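Local coordinates for protein galactokinase (PDB 6TER) that binds galactose and ADP and, as a galactokinase of the GHMP kinase family, probably transfers a phosphate group from ATP to the sugar, at residues Val41-Glu46 against Leu56-Pro61; His47-Ala52 against Gly188-Asn193. All blocks are in the same frame, centred on the assembly; numbering follows the deposited sequence.

Contact 1 of 2, residues Val41-Glu46 against Leu56-Pro61. With GLA (alpha-D-galactopyranose), chain B.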
loop_
_atom_site.group_PDB
_atom_site.type_symbol
_atom_site.label_atom_id
_atom_site.label_comp_id
_atom_site.label_asym_id
_atom_site.label_seq_id
_atom_site.Cartn_x
_atom_site.Cartn_y
_atom_site.Cartn_z
ATOM N N VAL A 41 -4.050 -1.094 -4.046
ATOM C CA VAL A 41 -4.031 0.151 -4.836
ATOM C C VAL A 41 -4.625 1.247 -3.957
ATOM O O VAL A 41 -5.673 1.025 -3.389
ATOM C CB VAL A 41 -4.815 -0.005 -6.141
ATOM C CG1 VAL A 41 -5.091 1.331 -6.789
ATOM C CG2 VAL A 41 -4.038 -0.856 -7.098
ATOM N N ASN A 42 -3.982 2.397 -3.920
ATOM C CA ASN A 42 -4.608 3.567 -3.293
ATOM C C ASN A 42 -5.326 4.391 -4.364
ATOM O O ASN A 42 -4.647 5.055 -5.184
ATOM C CB ASN A 42 -3.620 4.449 -2.559
ATOM C CG ASN A 42 -4.362 5.398 -1.646
ATOM O OD1 ASN A 42 -5.478 5.110 -1.242
ATOM N ND2 ASN A 42 -3.750 6.515 -1.319
ATOM N N LEU A 43 -6.648 4.385 -4.339
ATOM C CA LEU A 43 -7.427 5.084 -5.396
ATOM C C LEU A 43 -7.098 6.573 -5.408
ATOM O O LEU A 43 -6.932 7.108 -6.470
ATOM C CB LEU A 43 -8.922 4.884 -5.190
ATOM C CG LEU A 43 -9.437 3.452 -5.283
ATOM C CD1 LEU A 43 -10.915 3.419 -4.971
ATOM C CD2 LEU A 43 -9.163 2.815 -6.648
ATOM N N ILE A 44 -7.059 7.231 -4.257
ATOM C CA ILE A 44 -6.759 8.674 -4.213
ATOM C C ILE A 44 -6.473 8.963 -2.736
ATOM O O ILE A 44 -6.865 8.139 -1.898
ATOM C CB ILE A 44 -7.978 9.421 -4.815
ATOM C CG1 ILE A 44 -7.630 10.869 -5.164
ATOM C CG2 ILE A 44 -9.223 9.292 -3.931
ATOM C CD1 ILE A 44 -8.744 11.608 -5.864
ATOM N N GLY A 45 -5.757 10.051 -2.445
ATOM C CA GLY A 45 -5.384 10.484 -1.086
ATOM C C GLY A 45 -3.962 10.057 -0.839
ATOM O O GLY A 45 -3.747 9.273 0.098
ATOM N N GLU A 46 -3.058 10.520 -1.691
ATOM C CA GLU A 46 -1.642 10.073 -1.713
ATOM C C GLU A 46 -0.786 11.062 -0.919
ATOM O O GLU A 46 -0.982 12.283 -1.105
ATOM C CB GLU A 46 -1.115 10.003 -3.129
ATOM C CG GLU A 46 -0.189 8.788 -3.338
ATOM C CD GLU A 46 -0.880 7.420 -3.283
ATOM O OE1 GLU A 46 -0.778 6.704 -2.279
ATOM O OE2 GLU A 46 -1.507 7.052 -4.293
ATOM N N LEU A 56 -8.038 6.302 0.357
ATOM C CA LEU A 56 -9.120 5.400 -0.155
ATOM C C LEU A 56 -8.531 4.193 -0.894
ATOM O O LEU A 56 -8.627 4.046 -2.127
ATOM C CB LEU A 56 -10.045 6.213 -1.067
ATOM C CG LEU A 56 -11.334 5.512 -1.512
ATOM C CD1 LEU A 56 -12.238 5.212 -0.322
ATOM C CD2 LEU A 56 -12.089 6.319 -2.581
ATOM N N PRO A 57 -7.856 3.272 -0.180
ATOM C CA PRO A 57 -7.395 2.051 -0.836
ATOM C C PRO A 57 -8.431 0.948 -1.065
ATOM O O PRO A 57 -9.449 0.882 -0.387
ATOM C CB PRO A 57 -6.336 1.497 0.136
ATOM C CG PRO A 57 -6.720 2.059 1.512
ATOM C CD PRO A 57 -7.344 3.422 1.207
ATOM N N ILE A 58 -8.096 0.091 -2.028
ATOM C CA ILE A 58 -8.708 -1.252 -2.220
ATOM C C ILE A 58 -7.603 -2.304 -2.046
ATOM O O ILE A 58 -6.428 -2.005 -2.305
ATOM C CB ILE A 58 -9.392 -1.375 -3.590
ATOM C CG1 ILE A 58 -8.413 -1.154 -4.753
ATOM C CG2 ILE A 58 -10.588 -0.428 -3.639
ATOM C CD1 ILE A 58 -8.871 -1.772 -6.072
ATOM N N ALA A 59 -7.979 -3.502 -1.672
ATOM C CA ALA A 59 -7.045 -4.655 -1.640
ATOM C C ALA A 59 -7.088 -5.306 -3.023
ATOM O O ALA A 59 -8.216 -5.365 -3.580
ATOM C CB ALA A 59 -7.448 -5.620 -0.557
ATOM N N LEU A 60 -5.938 -5.681 -3.587
ATOM C CA LEU A 60 -5.855 -6.419 -4.884
ATOM C C LEU A 60 -6.192 -7.875 -4.623
ATOM O O LEU A 60 -6.060 -8.350 -3.490
ATOM C CB LEU A 60 -4.456 -6.296 -5.499
ATOM C CG LEU A 60 -4.086 -4.906 -6.018
ATOM C CD1 LEU A 60 -2.616 -4.790 -6.408
ATOM C CD2 LEU A 60 -4.935 -4.539 -7.203
ATOM N N PRO A 61 -6.591 -8.627 -5.674
ATOM C CA PRO A 61 -6.757 -10.060 -5.549
ATOM C C PRO A 61 -5.388 -10.706 -5.317
ATOM O O PRO A 61 -5.418 -11.879 -4.886
ATOM C CB PRO A 61 -7.412 -10.457 -6.874
ATOM C CG PRO A 61 -6.948 -9.405 -7.834
ATOM C CD PRO A 61 -6.934 -8.135 -7.017
HETATM C C1 GLA B . 3.951 4.502 0.562
HETATM C C2 GLA B . 3.795 4.386 2.066
HETATM C C3 GLA B . 2.338 4.646 2.449
HETATM C C4 GLA B . 1.873 6.065 1.952
HETATM C C5 GLA B . 2.186 6.266 0.497
HETATM C C6 GLA B . 1.869 7.725 0.043
HETATM O O1 GLA B . 3.235 3.441 -0.122
HETATM O O2 GLA B . 4.310 3.135 2.628
HETATM O O3 GLA B . 2.195 4.614 3.878
HETATM O O4 GLA B . 2.507 7.161 2.649
HETATM O O5 GLA B . 3.528 5.842 0.171
HETATM O O6 GLA B . 0.419 7.893 -0.082
#

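Contact 2 of 2, residues His47-Ala52 against Gly188-Asn193. With GLA (alpha-D-galactopyranose), chain B.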
loop_
_atom_site.group_PDB
_atom_site.type_symbol
_atom_site.label_atom_id
_atom_site.label_comp_id
_atom_site.label_asym_id
_atom_site.label_seq_id
_atom_site.Cartn_x
_atom_site.Cartn_y
_atom_site.Cartn_z
ATOM N N HIS A 47 0.159 10.556 -0.105
ATOM C CA HIS A 47 1.047 11.400 0.753
ATOM C C HIS A 47 0.223 12.166 1.790
ATOM O O HIS A 47 0.684 13.256 2.305
ATOM C CB HIS A 47 2.006 12.235 -0.117
ATOM C CG HIS A 47 3.085 11.374 -0.692
ATOM N ND1 HIS A 47 4.219 11.028 0.053
ATOM C CD2 HIS A 47 3.166 10.668 -1.857
ATOM C CE1 HIS A 47 4.981 10.217 -0.676
ATOM N NE2 HIS A 47 4.364 9.980 -1.841
ATOM N N THR A 48 -0.927 11.582 2.146
ATOM C CA THR A 48 -1.898 12.054 3.177
ATOM C C THR A 48 -1.795 11.240 4.496
ATOM O O THR A 48 -2.075 11.822 5.591
ATOM C CB THR A 48 -3.342 12.093 2.610
ATOM O OG1 THR A 48 -3.745 10.775 2.226
ATOM C CG2 THR A 48 -3.546 12.993 1.393
ATOM N N ASP A 49 -1.484 9.947 4.449
ATOM C CA ASP A 49 -1.590 9.007 5.614
ATOM C C ASP A 49 -0.721 9.487 6.798
ATOM O O ASP A 49 -1.296 9.569 7.938
ATOM C CB ASP A 49 -1.362 7.559 5.162
ATOM C CG ASP A 49 0.064 7.187 4.779
ATOM O OD1 ASP A 49 0.914 8.083 4.425
ATOM O OD2 ASP A 49 0.324 6.033 4.894
ATOM N N TYR A 50 0.537 9.914 6.561
ATOM C CA TYR A 50 1.463 10.414 7.612
ATOM C C TYR A 50 1.184 11.899 7.957
ATOM O O TYR A 50 1.791 12.441 8.948
ATOM C CB TYR A 50 2.931 10.143 7.241
ATOM C CG TYR A 50 3.383 10.694 5.899
ATOM C CD1 TYR A 50 3.606 12.047 5.701
ATOM C CD2 TYR A 50 3.531 9.862 4.783
ATOM C CE1 TYR A 50 3.997 12.555 4.467
ATOM C CE2 TYR A 50 3.901 10.358 3.540
ATOM C CZ TYR A 50 4.129 11.714 3.373
ATOM O OH TYR A 50 4.521 12.181 2.154
ATOM N N ASN A 51 0.258 12.554 7.254
ATOM C CA ASN A 51 -0.227 13.928 7.585
ATOM C C ASN A 51 -1.603 13.910 8.304
ATOM O O ASN A 51 -2.215 14.996 8.433
ATOM C CB ASN A 51 -0.281 14.788 6.315
ATOM C CG ASN A 51 1.100 15.186 5.827
ATOM O OD1 ASN A 51 1.880 15.625 6.629
ATOM N ND2 ASN A 51 1.448 14.942 4.566
ATOM N N ALA A 52 -2.040 12.767 8.831
ATOM C CA ALA A 52 -3.341 12.485 9.492
ATOM C C ALA A 52 -4.500 12.777 8.550
ATOM O O ALA A 52 -5.539 13.304 9.081
ATOM C CB ALA A 52 -3.481 13.253 10.790
ATOM N N GLY A 188 3.780 5.034 6.365
ATOM C CA GLY A 188 2.788 5.953 6.994
ATOM C C GLY A 188 1.454 5.349 7.471
ATOM O O GLY A 188 0.684 6.133 8.138
ATOM N N GLY A 189 1.131 4.097 7.133
ATOM C CA GLY A 189 0.013 3.318 7.713
ATOM C C GLY A 189 -1.066 2.877 6.720
ATOM O O GLY A 189 -1.813 1.917 7.056
ATOM N N LEU A 190 -1.174 3.561 5.575
ATOM C CA LEU A 190 -2.106 3.278 4.442
ATOM C C LEU A 190 -2.094 1.782 4.091
ATOM O O LEU A 190 -3.180 1.164 4.135
ATOM C CB LEU A 190 -1.668 4.147 3.253
ATOM C CG LEU A 190 -2.590 4.270 2.038
ATOM C CD1 LEU A 190 -1.931 5.176 1.035
ATOM C CD2 LEU A 190 -2.895 2.954 1.388
ATOM N N ASP A 191 -0.913 1.213 3.821
ATOM C CA ASP A 191 -0.769 -0.087 3.094
ATOM C C ASP A 191 -1.309 -1.242 3.956
ATOM O O ASP A 191 -2.066 -2.155 3.464
ATOM C CB ASP A 191 0.690 -0.350 2.691
ATOM C CG ASP A 191 1.304 0.764 1.876
ATOM O OD1 ASP A 191 0.498 1.544 1.242
ATOM O OD2 ASP A 191 2.576 0.853 1.866
ATOM N N GLN A 192 -0.941 -1.214 5.225
ATOM C CA GLN A 192 -1.266 -2.268 6.210
ATOM C C GLN A 192 -2.726 -2.173 6.666
ATOM O O GLN A 192 -3.338 -3.229 6.824
ATOM C CB GLN A 192 -0.320 -2.141 7.397
ATOM C CG GLN A 192 1.155 -2.184 7.025
ATOM C CD GLN A 192 1.753 -0.832 6.667
ATOM O OE1 GLN A 192 1.054 0.155 6.446
ATOM N NE2 GLN A 192 3.078 -0.770 6.617
ATOM N N ASN A 193 -3.296 -0.970 6.843
ATOM C CA ASN A 193 -4.766 -0.826 7.032
ATOM C C ASN A 193 -5.517 -1.430 5.834
ATOM O O ASN A 193 -6.494 -2.220 6.037
ATOM C CB ASN A 193 -5.134 0.622 7.333
ATOM C CG ASN A 193 -4.870 1.000 8.779
ATOM O OD1 ASN A 193 -5.687 0.736 9.663
ATOM N ND2 ASN A 193 -3.731 1.626 9.017
HETATM C C1 GLA B . 3.951 4.502 0.562
HETATM C C2 GLA B . 3.795 4.386 2.066
HETATM C C3 GLA B . 2.338 4.646 2.449
HETATM C C4 GLA B . 1.873 6.065 1.952
HETATM C C5 GLA B . 2.186 6.266 0.497
HETATM C C6 GLA B . 1.869 7.725 0.043
HETATM O O1 GLA B . 3.235 3.441 -0.122
HETATM O O2 GLA B . 4.310 3.135 2.628
HETATM O O3 GLA B . 2.195 4.614 3.878
HETATM O O4 GLA B . 2.507 7.161 2.649
HETATM O O5 GLA B . 3.528 5.842 0.171
HETATM O O6 GLA B . 0.419 7.893 -0.082
#

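Contact 1 of 2, residues Val41-Glu46 against Leu56-Pro61
Val41 and Asn42, the end of strand 33-42, run antiparallel to Pro57 and Ile58 of strand 54-70, the two arms of a beta hairpin. Val41 and Ile58 form a hydrogen-bonded pair: Val41 N gives to Ile58 O (3.1 Å), and Ile58 N returns to Val41 O (2.9 Å). Asn42 and Pro57 follow as a non-hydrogen-bonded pair with their CA atoms 4.0 Å apart, a place where the missing N-H of proline costs no bond between these strands. Past it the chain leaves the strand, yet Leu43 N still gives to Leu56 O (3.0 Å).

The Asn42 side chain extends this ladder into the loop. Its CG lies anti to the backbone N (chi1 -165°), which carries the amide alongside the chain toward Leu56 and Glu46. OD1 takes Leu56 N on a lone pair, in the carbonyl plane (3.2 Å), while ND2 gives a nearly straight bond, 168° at the hydrogen, to Glu46 OE1 (3.1 Å), landing above the carboxylate plane. Bonds at both ends fix the rotation of the amide, and Glu46 OE1 in turn stands 2.8 Å from O6 of the galactose, making Asn42 a second-shell residue. On the Val41 and Ile58 side of the sheet, Val41 CG2 lies across Leu60 CD2 (3.8 Å), and Leu43 CD1 touches both Leu56 CD2 and Ile58 CG2.

Strand 202-207 lies beside strand 54-70 in the same sheet, with backbone bonding between Pro57 and Leu204, and its Ala203 touches Leu43, Leu56 and Ile58. Helix 294-318 brings Phe313 against Ile44 and Leu56. Helix 190-197 lies over the Asn42 and Pro57 side through Leu190, and Arg363 of strand 361-364 forms a salt bridge with Glu46 OE2.

Contact 2 of 2, residues His47-Ala52 against Gly188-Asn193
Asp49 faces Gly188 and Leu190 with its CG set between its own backbone N and carbonyl carbon (chi1 72°), a turn that swings the carboxylate across to the start of helix 190-197 and to the sugar. Leu190 has CG on the far side from its backbone N (chi1 -169°), sending CD1 along the galactose near O6 and C4.

Asp49 OD2 accepts from Leu190 N (3.0 Å), an N-H of the first helical turn just past the N-cap Gly189, although OD2 is crowded and its exact place is less sure. The same oxygen stands 2.6 Å from galactose O3, and OD1 stands 2.6 Å from O4, so the carboxylate spans two neighbouring hydroxyls. Gly188 N gives a hydrogen bond to O3 (3.0 Å). A beta carbon on Gly188 would run into Asp49 OD1 and press tightly on the Tyr50 ring. Replacing Asp49 with an alanine would probably leave O3 and O4 without their carboxylate neighbour and the Leu190 N-H without its acceptor.

His47 takes the hydroxymethyl group: its N gives to O6 in an almost linear bond (2.7 Å, 177°), and its ring lies flat beneath C6, which sits over the ring centre. The Tyr50 ring meets O4 with its CD2-CE2 edge and stands against Tyr248. At the anomeric end, Asp191 OD2 comes within 3.0 Å of O2, while Asp191 OD1 forms a salt bridge with Arg40. This is the galactose pocket of a galactokinase, a GHMP-family enzyme, built from the loop that joins the hairpin strands and a glycine-rich turn at the N-terminus of a helix.

How the contacts relate
The segments of the two contacts alternate along the chain, and Glu46 of contact 1 passes straight to His47 of contact 2; the centres lie about 11 Å apart. Leu190 joins them: its CD1 packs on Asn42 ND2 at 3.3 Å, and its CD2 meets Pro57 CG at 3.9 Å, seating the helix start of contact 2 on the hairpin of contact 1. Both also reach galactose O6: His47 N gives it a hydrogen bond, and a carboxylate oxygen of Glu46 stands close by. Contact 1 therefore meets the sugar at O6 through Glu46, and contact 2 extends from O6 to O3 and O4; Thr187 and Tyr248 add further hydrogen bonds to the sugar.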